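Local coordinates for shikimate dehydrogenase-like protein HI_0607 (Haemophilus influenzae, PDB 1NPY), which catalyses the NADP(+)-dependent oxidation of shikimate to 3-dehydroshikimate in vitro, though so weakly that shikimate may not be its biological substrate, at residues F35-F40 with E248-Q253; T89-N94 with R98-D103; I123-G128 with T183-K188; A136-S141 with I178-T183. One frame throughout, in Å; residues are numbered along the deposited sequence.

Interaction 1: residues F35-F40 with E248-Q253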
loop_
_atom_site.group_PDB
_atom_site.type_symbol
_atom_site.label_atom_id
_atom_site.label_comp_id
_atom_site.label_asym_id
_atom_site.label_seq_id
_atom_site.Cartn_x
_atom_site.Cartn_y
_atom_site.Cartn_z
ATOM N N PHE A 35 0.110 -9.877 22.578
ATOM C CA PHE A 35 -0.153 -8.634 21.856
ATOM C C PHE A 35 -1.663 -8.599 21.621
ATOM O O PHE A 35 -2.300 -9.652 21.471
ATOM C CB PHE A 35 0.495 -8.630 20.475
ATOM C CG PHE A 35 1.931 -8.163 20.410
ATOM C CD1 PHE A 35 2.966 -8.911 20.957
ATOM C CD2 PHE A 35 2.259 -7.011 19.709
ATOM C CE1 PHE A 35 4.275 -8.493 20.861
ATOM C CE2 PHE A 35 3.550 -6.590 19.597
ATOM C CZ PHE A 35 4.568 -7.324 20.189
ATOM N N ILE A 36 -2.213 -7.388 21.570
ATOM C CA ILE A 36 -3.552 -7.091 21.060
ATOM C C ILE A 36 -3.501 -5.906 20.111
ATOM O O ILE A 36 -2.587 -5.070 20.166
ATOM C CB ILE A 36 -4.554 -6.784 22.177
ATOM C CG1 ILE A 36 -4.061 -5.641 23.065
ATOM C CG2 ILE A 36 -4.859 -8.035 22.954
ATOM C CD1 ILE A 36 -5.125 -5.021 23.984
ATOM N N TYR A 37 -4.453 -5.854 19.182
ATOM C CA TYR A 37 -4.521 -4.785 18.206
ATOM C C TYR A 37 -5.905 -4.124 18.266
ATOM O O TYR A 37 -6.914 -4.823 18.403
ATOM C CB TYR A 37 -4.368 -5.340 16.791
ATOM C CG TYR A 37 -4.061 -4.320 15.709
ATOM C CD1 TYR A 37 -2.749 -4.125 15.270
ATOM C CD2 TYR A 37 -5.056 -3.551 15.102
ATOM C CE1 TYR A 37 -2.434 -3.232 14.270
ATOM C CE2 TYR A 37 -4.753 -2.669 14.077
ATOM C CZ TYR A 37 -3.440 -2.529 13.642
ATOM O OH TYR A 37 -3.075 -1.686 12.623
ATOM N N LYS A 38 -5.940 -2.801 18.190
ATOM C CA LYS A 38 -7.215 -2.103 18.004
ATOM C C LYS A 38 -7.072 -0.853 17.153
ATOM O O LYS A 38 -6.085 -0.124 17.257
ATOM C CB LYS A 38 -7.813 -1.717 19.357
ATOM C CG LYS A 38 -9.299 -1.415 19.268
ATOM C CD LYS A 38 -9.852 -0.908 20.588
ATOM C CE LYS A 38 -10.013 0.604 20.570
ATOM N NZ LYS A 38 -11.088 1.073 19.633
ATOM N N ALA A 39 -8.059 -0.600 16.294
ATOM C CA ALA A 39 -8.160 0.659 15.577
ATOM C C ALA A 39 -8.731 1.766 16.460
ATOM O O ALA A 39 -9.690 1.585 17.221
ATOM C CB ALA A 39 -9.037 0.471 14.343
ATOM N N PHE A 40 -8.143 2.943 16.285
ATOM C CA PHE A 40 -8.562 4.150 16.985
ATOM C C PHE A 40 -8.759 5.276 15.985
ATOM O O PHE A 40 -8.368 5.197 14.821
ATOM C CB PHE A 40 -7.514 4.584 18.012
ATOM C CG PHE A 40 -7.323 3.669 19.194
ATOM C CD1 PHE A 40 -7.809 4.003 20.447
ATOM C CD2 PHE A 40 -6.524 2.546 19.100
ATOM C CE1 PHE A 40 -7.573 3.201 21.547
ATOM C CE2 PHE A 40 -6.278 1.747 20.202
ATOM C CZ PHE A 40 -6.797 2.075 21.440
ATOM N N GLU A 248 5.504 -7.731 11.179
ATOM C CA GLU A 248 6.888 -8.147 11.382
ATOM C C GLU A 248 7.692 -7.039 12.072
ATOM O O GLU A 248 8.506 -7.297 12.954
ATOM C CB GLU A 248 7.561 -8.554 10.069
ATOM C CG GLU A 248 8.935 -9.180 10.283
ATOM C CD GLU A 248 9.578 -9.595 8.970
ATOM O OE1 GLU A 248 10.810 -9.820 8.892
ATOM O OE2 GLU A 248 8.814 -9.712 7.990
ATOM N N LEU A 249 7.435 -5.790 11.724
ATOM C CA LEU A 249 8.098 -4.691 12.412
ATOM C C LEU A 249 7.745 -4.663 13.902
ATOM O O LEU A 249 8.586 -4.399 14.760
ATOM C CB LEU A 249 7.761 -3.372 11.739
ATOM C CG LEU A 249 8.521 -3.112 10.446
ATOM C CD1 LEU A 249 7.877 -2.000 9.637
ATOM C CD2 LEU A 249 9.988 -2.784 10.668
ATOM N N TYR A 250 6.478 -4.892 14.210
ATOM C CA TYR A 250 6.047 -4.755 15.604
ATOM C C TYR A 250 6.495 -5.936 16.471
ATOM O O TYR A 250 6.841 -5.729 17.632
ATOM C CB TYR A 250 4.537 -4.647 15.733
ATOM C CG TYR A 250 3.839 -3.567 14.918
ATOM C CD1 TYR A 250 4.463 -2.388 14.544
ATOM C CD2 TYR A 250 2.522 -3.739 14.547
ATOM C CE1 TYR A 250 3.790 -1.438 13.781
ATOM C CE2 TYR A 250 1.840 -2.810 13.773
ATOM C CZ TYR A 250 2.483 -1.640 13.425
ATOM O OH TYR A 250 1.807 -0.732 12.649
ATOM N N THR A 251 6.421 -7.157 15.938
ATOM C CA THR A 251 6.564 -8.375 16.747
ATOM C C THR A 251 7.910 -9.097 16.588
ATOM O O THR A 251 8.200 -10.036 17.328
ATOM C CB THR A 251 5.550 -9.428 16.357
ATOM O OG1 THR A 251 5.807 -9.829 15.000
ATOM C CG2 THR A 251 4.119 -8.898 16.405
ATOM N N HIS A 252 8.627 -8.751 15.532
ATOM C CA HIS A 252 9.847 -9.441 15.101
ATOM C C HIS A 252 9.644 -10.875 14.629
ATOM O O HIS A 252 10.578 -11.680 14.599
ATOM C CB HIS A 252 10.930 -9.405 16.179
ATOM C CG HIS A 252 11.401 -8.016 16.465
ATOM N ND1 HIS A 252 11.404 -7.476 17.731
ATOM C CD2 HIS A 252 11.778 -7.027 15.623
ATOM C CE1 HIS A 252 11.835 -6.231 17.661
ATOM N NE2 HIS A 252 12.063 -5.930 16.396
ATOM N N GLN A 253 8.428 -11.196 14.215
ATOM C CA GLN A 253 8.083 -12.458 13.570
ATOM C C GLN A 253 7.334 -12.227 12.257
ATOM O O GLN A 253 6.334 -11.502 12.217
ATOM C CB GLN A 253 7.208 -13.322 14.477
ATOM C CG GLN A 253 7.963 -13.919 15.663
ATOM C CD GLN A 253 7.138 -14.888 16.497
ATOM O OE1 GLN A 253 6.514 -15.798 15.938
ATOM N NE2 GLN A 253 7.220 -14.768 17.824
HETATM O O HOH W 1 -0.499 -2.093 11.680
#
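F35, at the start of strand 35-40, reaches the last turn of helix 235-251 with the far end of its ring. Its CB points toward the helix, and with CG placed anti to the carbonyl carbon (chi1 -86°) the ring carries on in that direction. CE2 lies 4.0 Å from CG2 of T251. This methyl sits over one face of the ring, displaced toward the rim, 4.1 Å from the ring centroid and 16° off its normal, a CH-pi contact. CZ, at the end of the ring, comes 3.8 Å from the backbone O of Y250, an oxygen that accepts a hydrogen bond from R58 NE.

T251 can offer its methyl to the ring because its hydroxyl is turned elsewhere. OG1 is hydrogen-bonded to F247 O and accepts from Q253 N, forming an ST turn as the chain leaves the helix. Two residues along the strand, Y37 makes a looser approach, its CE1 lying 4.3 Å from CE2 of Y250, which arrives near the plane of the Y37 ring. The two phenol hydroxyls do not meet directly; one water is hydrogen-bonded to both, 2.8 Å from Y37 OH and from Y250 OH.

The strand is an outermost one of the mixed sheet in the substrate-binding domain, and Y28 and H24 of helix 19-31 add ring contacts to F35 and Y37. Side-chain contact between strand and helix is thus apolar, made by a methyl and aromatic carbons, while the buried phenols find polar partners in the shared water.

Interaction 2: residues T89-N94 with R98-D103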
loop_
_atom_site.group_PDB
_atom_site.type_symbol
_atom_site.label_atom_id
_atom_site.label_comp_id
_atom_site.label_asym_id
_atom_site.label_seq_id
_atom_site.Cartn_x
_atom_site.Cartn_y
_atom_site.Cartn_z
ATOM N N THR A 89 3.289 3.688 9.078
ATOM C CA THR A 89 3.687 2.760 10.141
ATOM C C THR A 89 4.622 3.426 11.138
ATOM O O THR A 89 5.603 4.021 10.711
ATOM C CB THR A 89 4.490 1.585 9.573
ATOM O OG1 THR A 89 3.701 0.957 8.557
ATOM C CG2 THR A 89 4.698 0.537 10.629
ATOM N N ILE A 90 4.312 3.336 12.434
ATOM C CA ILE A 90 5.208 3.804 13.485
ATOM C C ILE A 90 5.537 2.639 14.402
ATOM O O ILE A 90 4.638 1.912 14.827
ATOM C CB ILE A 90 4.514 4.930 14.293
ATOM C CG1 ILE A 90 4.090 6.084 13.385
ATOM C CG2 ILE A 90 5.412 5.409 15.410
ATOM C CD1 ILE A 90 3.019 6.941 13.980
ATOM N N VAL A 91 6.816 2.480 14.734
ATOM C CA VAL A 91 7.273 1.487 15.682
ATOM C C VAL A 91 7.944 2.239 16.826
ATOM O O VAL A 91 8.854 3.050 16.626
ATOM C CB VAL A 91 8.288 0.504 15.088
ATOM C CG1 VAL A 91 8.635 -0.592 16.100
ATOM C CG2 VAL A 91 7.775 -0.093 13.789
ATOM N N ASN A 92 7.441 1.973 18.026
ATOM C CA ASN A 92 7.982 2.540 19.250
ATOM C C ASN A 92 9.048 1.669 19.888
ATOM O O ASN A 92 8.754 0.615 20.438
ATOM C CB ASN A 92 6.829 2.766 20.216
ATOM C CG ASN A 92 7.259 3.415 21.519
ATOM O OD1 ASN A 92 8.425 3.805 21.695
ATOM N ND2 ASN A 92 6.271 3.646 22.387
ATOM N N ASP A 93 10.302 2.084 19.744
ATOM C CA ASP A 93 11.455 1.418 20.333
ATOM C C ASP A 93 11.870 2.168 21.617
ATOM O O ASP A 93 12.607 3.147 21.547
ATOM C CB ASP A 93 12.571 1.379 19.265
ATOM C CG ASP A 93 12.188 0.557 18.018
ATOM O OD1 ASP A 93 11.890 -0.652 18.182
ATOM O OD2 ASP A 93 12.087 1.028 16.851
ATOM N N ASN A 94 11.359 1.756 22.774
ATOM C CA ASN A 94 11.623 2.404 24.063
ATOM C C ASN A 94 11.477 3.914 24.100
ATOM O O ASN A 94 12.284 4.654 24.677
ATOM C CB ASN A 94 13.015 2.071 24.588
ATOM C CG ASN A 94 13.272 0.594 24.612
ATOM O OD1 ASN A 94 12.693 -0.137 25.418
ATOM N ND2 ASN A 94 14.116 0.139 23.696
ATOM N N ARG A 98 10.064 5.316 15.284
ATOM C CA ARG A 98 10.632 5.128 13.960
ATOM C C ARG A 98 9.474 4.934 12.972
ATOM O O ARG A 98 8.466 4.290 13.288
ATOM C CB ARG A 98 11.567 3.922 13.908
ATOM C CG ARG A 98 12.744 3.939 14.875
ATOM C CD ARG A 98 13.761 2.835 14.593
ATOM N NE ARG A 98 15.072 3.101 15.197
ATOM C CZ ARG A 98 15.495 2.657 16.374
ATOM N NH1 ARG A 98 14.717 1.908 17.130
ATOM N NH2 ARG A 98 16.719 2.941 16.813
ATOM N N ALA A 99 9.599 5.601 11.834
ATOM C CA ALA A 99 8.527 5.721 10.847
ATOM C C ALA A 99 8.923 5.001 9.568
ATOM O O ALA A 99 10.021 5.232 9.073
ATOM C CB ALA A 99 8.289 7.188 10.524
ATOM N N TYR A 100 7.974 4.263 8.988
ATOM C CA TYR A 100 8.141 3.503 7.751
ATOM C C TYR A 100 6.925 3.684 6.843
ATOM O O TYR A 100 5.892 4.215 7.235
ATOM C CB TYR A 100 8.242 1.999 8.054
ATOM C CG TYR A 100 9.354 1.638 9.011
ATOM C CD1 TYR A 100 10.601 1.219 8.556
ATOM C CD2 TYR A 100 9.162 1.746 10.383
ATOM C CE1 TYR A 100 11.613 0.923 9.470
ATOM C CE2 TYR A 100 10.160 1.420 11.298
ATOM C CZ TYR A 100 11.378 1.001 10.831
ATOM O OH TYR A 100 12.381 0.714 11.740
ATOM N N ASN A 101 7.097 3.291 5.588
ATOM C CA ASN A 101 5.954 3.196 4.695
ATOM C C ASN A 101 5.913 1.809 4.071
ATOM O O ASN A 101 6.605 1.543 3.099
ATOM C CB ASN A 101 5.892 4.314 3.669
ATOM C CG ASN A 101 4.545 4.341 2.989
ATOM O OD1 ASN A 101 4.157 3.334 2.423
ATOM N ND2 ASN A 101 3.797 5.431 3.138
ATOM N N THR A 102 5.049 0.956 4.613
ATOM C CA THR A 102 4.941 -0.415 4.135
ATOM C C THR A 102 4.141 -0.572 2.847
ATOM O O THR A 102 4.227 -1.620 2.217
ATOM C CB THR A 102 4.414 -1.396 5.179
ATOM O OG1 THR A 102 3.111 -1.006 5.619
ATOM C CG2 THR A 102 5.300 -1.483 6.390
ATOM N N ASP A 103 3.403 0.444 2.416
ATOM C CA ASP A 103 2.884 0.402 1.060
ATOM C C ASP A 103 4.023 0.426 0.034
ATOM O O ASP A 103 4.040 -0.384 -0.892
ATOM C CB ASP A 103 1.956 1.576 0.814
ATOM C CG ASP A 103 0.611 1.399 1.476
ATOM O OD1 ASP A 103 0.086 0.264 1.614
ATOM O OD2 ASP A 103 -0.016 2.424 1.804
HETATM O O HOH W 2 11.661 -0.167 14.209
#
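D93 and R98 form a salt bridge beside the turn of the antiparallel hairpin 89-93/96-100, in the mixed sheet of the substrate-binding domain. R98 NH1 donates to D93 OD2 over 2.8 Å, the oxygen lying almost exactly in the guanidinium plane. The carboxylate is turned differently: NH1 meets OD2 from above its plane, and the two flat groups are inclined by 53°. Each charge has a second partner, since D93 OD1 pairs with R58 and R98 NE with E76, which would fix both groups in rotation.

Backbone bonds join the strands behind this pair. V91 and R98 form a hydrogen-bonded pair, with V91 N to R98 O at 2.8 Å and R98 N to V91 O at 2.9 Å. T89 and Y100 form the next, where Y100 N to T89 O is sound at 2.9 Å but T89 N to Y100 O is weak. Between them, I90 and A99 are a non-hydrogen-bonded pair with side chains on the other face.

On the face carrying T89, V91, R98 and Y100, V91 CG2 packs against Y100 CE2 at 3.8 Å. Past the strand, T102 opens the helix that holds D103, an inferred substrate-binding residue. T89 OG1 bonds to Q246 and T102 OG1 to Q242 O, both of helix 235-251. A water donates to D93 OD2 and lies 2.7 Å from Y100 OH.

Interaction 3: residues I123-G128 with T183-K188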
loop_
_atom_site.group_PDB
_atom_site.type_symbol
_atom_site.label_atom_id
_atom_site.label_comp_id
_atom_site.label_asym_id
_atom_site.label_seq_id
_atom_site.Cartn_x
_atom_site.Cartn_y
_atom_site.Cartn_z
ATOM N N ILE A 123 3.337 2.010 -17.689
ATOM C CA ILE A 123 2.423 3.141 -17.581
ATOM C C ILE A 123 1.609 3.024 -16.309
ATOM O O ILE A 123 1.004 1.982 -16.056
ATOM C CB ILE A 123 1.495 3.266 -18.815
ATOM C CG1 ILE A 123 2.316 3.547 -20.072
ATOM C CG2 ILE A 123 0.432 4.346 -18.578
ATOM C CD1 ILE A 123 1.399 3.715 -21.298
ATOM N N VAL A 124 1.662 4.065 -15.483
ATOM C CA VAL A 124 0.842 4.203 -14.289
ATOM C C VAL A 124 -0.346 5.123 -14.588
ATOM O O VAL A 124 -0.156 6.268 -15.003
ATOM C CB VAL A 124 1.656 4.780 -13.110
ATOM C CG1 VAL A 124 0.767 5.002 -11.912
ATOM C CG2 VAL A 124 2.824 3.866 -12.717
ATOM N N HIS A 125 -1.568 4.616 -14.450
ATOM C CA HIS A 125 -2.772 5.418 -14.579
ATOM C C HIS A 125 -3.162 5.891 -13.186
ATOM O O HIS A 125 -3.586 5.116 -12.334
ATOM C CB HIS A 125 -3.891 4.594 -15.223
ATOM C CG HIS A 125 -5.099 5.384 -15.618
ATOM N ND1 HIS A 125 -6.197 4.797 -16.214
ATOM C CD2 HIS A 125 -5.353 6.713 -15.597
ATOM C CE1 HIS A 125 -7.089 5.728 -16.509
ATOM N NE2 HIS A 125 -6.605 6.900 -16.134
ATOM N N GLY A 126 -3.031 7.193 -12.967
ATOM C CA GLY A 126 -3.459 7.837 -11.741
ATOM C C GLY A 126 -2.350 8.683 -11.144
ATOM O O GLY A 126 -1.186 8.535 -11.496
ATOM N N SER A 127 -2.724 9.609 -10.267
ATOM C CA SER A 127 -1.761 10.544 -9.692
ATOM C C SER A 127 -1.944 10.680 -8.195
ATOM O O SER A 127 -1.265 11.497 -7.581
ATOM C CB SER A 127 -1.831 11.916 -10.372
ATOM O OG SER A 127 -3.082 12.537 -10.120
ATOM N N GLY A 128 -2.883 9.911 -7.657
ATOM C CA GLY A 128 -3.297 10.004 -6.269
ATOM C C GLY A 128 -3.268 8.627 -5.653
ATOM O O GLY A 128 -2.906 7.638 -6.299
ATOM N N THR A 183 -5.950 4.454 -9.941
ATOM C CA THR A 183 -7.167 5.267 -9.868
ATOM C C THR A 183 -8.230 4.520 -9.072
ATOM O O THR A 183 -8.072 3.335 -8.747
ATOM C CB THR A 183 -7.790 5.557 -11.261
ATOM O OG1 THR A 183 -8.253 4.344 -11.871
ATOM C CG2 THR A 183 -6.852 6.175 -12.290
ATOM N N SER A 184 -9.351 5.194 -8.806
ATOM C CA SER A 184 -10.556 4.539 -8.309
ATOM C C SER A 184 -11.363 3.732 -9.337
ATOM O O SER A 184 -12.429 3.208 -9.003
ATOM C CB SER A 184 -11.464 5.592 -7.677
ATOM O OG SER A 184 -11.751 6.548 -8.680
ATOM N N ILE A 185 -10.916 3.670 -10.586
ATOM C CA ILE A 185 -11.610 2.889 -11.607
ATOM C C ILE A 185 -11.626 1.428 -11.155
ATOM O O ILE A 185 -10.579 0.895 -10.800
ATOM C CB ILE A 185 -10.958 3.052 -13.003
ATOM C CG1 ILE A 185 -11.170 4.453 -13.588
ATOM C CG2 ILE A 185 -11.545 2.032 -13.956
ATOM C CD1 ILE A 185 -10.281 4.779 -14.754
ATOM N N GLY A 186 -12.781 0.770 -11.255
ATOM C CA GLY A 186 -12.982 -0.595 -10.796
ATOM C C GLY A 186 -13.369 -0.790 -9.340
ATOM O O GLY A 186 -13.762 -1.892 -8.958
ATOM N N MET A 187 -13.334 0.255 -8.520
ATOM C CA MET A 187 -13.628 0.116 -7.097
ATOM C C MET A 187 -15.111 -0.153 -6.853
ATOM O O MET A 187 -15.964 0.577 -7.366
ATOM C CB MET A 187 -13.235 1.390 -6.338
ATOM C CG MET A 187 -11.766 1.611 -6.163
ATOM S SD MET A 187 -11.467 3.109 -5.174
ATOM C CE MET A 187 -11.865 2.507 -3.520
ATOM N N LYS A 188 -15.392 -1.202 -6.089
ATOM C CA LYS A 188 -16.749 -1.543 -5.681
ATOM C C LYS A 188 -17.437 -0.335 -5.082
ATOM O O LYS A 188 -16.853 0.334 -4.231
ATOM C CB LYS A 188 -16.740 -2.663 -4.647
ATOM C CG LYS A 188 -18.087 -2.999 -4.043
ATOM C CD LYS A 188 -18.104 -4.422 -3.500
ATOM C CE LYS A 188 -18.307 -4.475 -1.993
ATOM N NZ LYS A 188 -19.686 -4.946 -1.663
#
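The glycine-rich turn after strand 122-125, whose G126, S127 and G128 probably bind NADP(+), meets the loop following strand 178-181 through H125 and T183. CG2 of T183 lies over one face of the H125 imidazole, offset toward the rim: the methyl is 3.8 Å from the ring centroid and 17° off the normal, a CH-pi contact in which CD2 is the nearest ring atom at 3.7 Å. The I185 side chain crosses that of H125 at about a right angle, its CD1 3.8 Å from CE1 of H125. The imidazole is also held by a hydrogen bond from ND1 to A197 O, and it stacks on Y149.

With CG2 anti to its carbonyl carbon, T183 offers the methyl to H125 while OG1 turns back along its own loop. There OG1 accepts from I185 N at 3.0 Å, making an ST turn, and donates to N181 OD1. The same methyl touches G126 CA at 3.8 Å, where the backbone passes close to T183. S184, another probable NADP(+) residue, begins the type II turn that ends at M187. Two loops meeting at the C-terminal ends of adjacent parallel strands in this way is typical of a Rossmann-type dinucleotide-binding domain.

Interaction 4: residues A136-S141 with I178-T183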
loop_
_atom_site.group_PDB
_atom_site.type_symbol
_atom_site.label_atom_id
_atom_site.label_comp_id
_atom_site.label_asym_id
_atom_site.label_seq_id
_atom_site.Cartn_x
_atom_site.Cartn_y
_atom_site.Cartn_z
ATOM N N ALA A 136 7.578 5.561 -7.027
ATOM C CA ALA A 136 8.856 5.522 -6.317
ATOM C C ALA A 136 9.435 4.125 -6.218
ATOM O O ALA A 136 10.657 3.926 -6.275
ATOM C CB ALA A 136 8.690 6.124 -4.917
ATOM N N ALA A 137 8.551 3.152 -6.029
ATOM C CA ALA A 137 8.975 1.763 -5.962
ATOM C C ALA A 137 9.572 1.300 -7.282
ATOM O O ALA A 137 10.596 0.605 -7.308
ATOM C CB ALA A 137 7.847 0.853 -5.502
ATOM N N PHE A 138 8.936 1.690 -8.384
ATOM C CA PHE A 138 9.516 1.358 -9.685
ATOM C C PHE A 138 10.853 2.053 -9.896
ATOM O O PHE A 138 11.803 1.435 -10.370
ATOM C CB PHE A 138 8.528 1.631 -10.817
ATOM C CG PHE A 138 7.555 0.504 -11.039
ATOM C CD1 PHE A 138 7.927 -0.623 -11.749
ATOM C CD2 PHE A 138 6.268 0.567 -10.523
ATOM C CE1 PHE A 138 7.067 -1.659 -11.950
ATOM C CE2 PHE A 138 5.381 -0.458 -10.750
ATOM C CZ PHE A 138 5.778 -1.581 -11.454
ATOM N N LYS A 139 10.956 3.310 -9.492
ATOM C CA LYS A 139 12.155 4.096 -9.749
ATOM C C LYS A 139 13.283 3.472 -8.953
ATOM O O LYS A 139 14.384 3.269 -9.481
ATOM C CB LYS A 139 11.952 5.541 -9.291
ATOM C CG LYS A 139 13.152 6.472 -9.506
ATOM C CD LYS A 139 13.298 6.760 -10.989
ATOM C CE LYS A 139 14.483 7.694 -11.267
ATOM N NZ LYS A 139 15.460 7.596 -10.146
ATOM N N ASN A 140 13.022 3.158 -7.687
ATOM C CA ASN A 140 14.111 2.650 -6.862
ATOM C C ASN A 140 14.421 1.185 -7.125
ATOM O O ASN A 140 15.397 0.652 -6.609
ATOM C CB ASN A 140 13.816 2.916 -5.391
ATOM C CG ASN A 140 13.803 4.390 -5.086
ATOM O OD1 ASN A 140 14.357 5.197 -5.840
ATOM N ND2 ASN A 140 13.114 4.767 -4.019
ATOM N N SER A 141 13.597 0.527 -7.937
ATOM C CA SER A 141 13.876 -0.807 -8.451
ATOM C C SER A 141 14.604 -0.788 -9.797
ATOM O O SER A 141 14.744 -1.835 -10.439
ATOM C CB SER A 141 12.557 -1.578 -8.572
ATOM O OG SER A 141 11.992 -1.786 -7.281
ATOM N N ILE A 178 3.867 -3.111 -18.887
ATOM C CA ILE A 178 3.339 -3.185 -17.537
ATOM C C ILE A 178 2.350 -2.037 -17.361
ATOM O O ILE A 178 2.714 -0.859 -17.422
ATOM C CB ILE A 178 4.461 -3.125 -16.481
ATOM C CG1 ILE A 178 5.435 -4.299 -16.654
ATOM C CG2 ILE A 178 3.909 -3.162 -15.081
ATOM C CD1 ILE A 178 6.722 -4.194 -15.812
ATOM N N LEU A 179 1.093 -2.394 -17.123
ATOM C CA LEU A 179 0.039 -1.423 -16.864
ATOM C C LEU A 179 -0.357 -1.440 -15.397
ATOM O O LEU A 179 -0.681 -2.493 -14.850
ATOM C CB LEU A 179 -1.198 -1.744 -17.699
ATOM C CG LEU A 179 -0.869 -1.972 -19.174
ATOM C CD1 LEU A 179 -2.172 -2.340 -19.874
ATOM C CD2 LEU A 179 -0.294 -0.724 -19.818
ATOM N N VAL A 180 -0.270 -0.287 -14.745
ATOM C CA VAL A 180 -0.598 -0.208 -13.329
ATOM C C VAL A 180 -1.755 0.765 -13.143
ATOM O O VAL A 180 -1.690 1.923 -13.562
ATOM C CB VAL A 180 0.589 0.277 -12.449
ATOM C CG1 VAL A 180 0.285 0.094 -10.990
ATOM C CG2 VAL A 180 1.897 -0.372 -12.828
ATOM N N ASN A 181 -2.800 0.317 -12.455
ATOM C CA ASN A 181 -3.915 1.191 -12.139
ATOM C C ASN A 181 -3.811 1.625 -10.674
ATOM O O ASN A 181 -3.771 0.773 -9.767
ATOM C CB ASN A 181 -5.270 0.512 -12.324
ATOM C CG ASN A 181 -6.411 1.422 -11.886
ATOM O OD1 ASN A 181 -6.479 2.562 -12.337
ATOM N ND2 ASN A 181 -7.287 0.944 -11.029
ATOM N N VAL A 182 -3.756 2.943 -10.487
ATOM C CA VAL A 182 -3.813 3.577 -9.179
ATOM C C VAL A 182 -4.948 4.614 -9.092
ATOM O O VAL A 182 -4.942 5.522 -8.253
ATOM C CB VAL A 182 -2.475 4.224 -8.754
ATOM C CG1 VAL A 182 -1.398 3.172 -8.612
ATOM C CG2 VAL A 182 -2.016 5.355 -9.687
ATOM N N THR A 183 -5.950 4.454 -9.941
ATOM C CA THR A 183 -7.167 5.267 -9.868
ATOM C C THR A 183 -8.230 4.520 -9.072
ATOM O O THR A 183 -8.072 3.335 -8.747
ATOM C CB THR A 183 -7.790 5.557 -11.261
ATOM O OG1 THR A 183 -8.253 4.344 -11.871
ATOM C CG2 THR A 183 -6.852 6.175 -12.290
#
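A single phenylalanine makes the whole contact: F138 alone from segment 136-141 touches segment 178-183, and it does so with the outer end of its ring, across backbones whose nearest CA atoms, those of F138 and V180, are 10.9 Å apart. Its CG is anti to the carbonyl carbon (chi1 -83°), which sends the ring from the helix toward the sheet. CE2 comes 4.1 Å from CG2 of V180, and the neighbouring CZ stands 4.4 Å from CG2 of I178. Both methyls approach the ring obliquely. V180 and F138 reach for each other from opposite directions, the valine extending CG2 anti to its own carbonyl carbon. I178 and V180 alternate with L179 along the strand, which puts their side chains together on the side facing the helix.

Helix 131-140 here covers one face of the parallel six-stranded sheet, as expected of the Rossmann-type nucleotide-binding domain, with strand 178-181 lying beside strand 122-125, which precedes this helix. I111 of helix 102-113 also touches F138, and F143 meets its ring edge-to-face, so the phenylalanine is buried among hydrocarbon groups from several elements.

Beyond the packing, S141 OG donates to A137 O over 2.8 Å. After the strand, N181 OD1 accepts two bonds: T183 OG1, 2.6 Å away, lies in the amide plane on a lone pair, whereas T183 N, at 3.1 Å, approaches from above that plane and closes an Asx turn.

From the N terminus, strand 35-40 opens the longest loop, which interaction 1 closes only at the end of helix 235-251; the other three contacts all nest inside it. Interaction 2 closes first, a short loop at the 89-100 hairpin, and touches interaction 1 where Y250 and L249 pack on the hairpin strands, so that one helix end meets two parts of the same mixed sheet. Helix 102-113 then leads to the nucleotide-binding domain. There interaction 4 is nested within interaction 3, sharing T183, and the backbones of neighbouring strands 122-125 and 178-181 join them. Interactions 1 and 3 lie on opposite sides of the chain's centre, their centres about 30 Å apart.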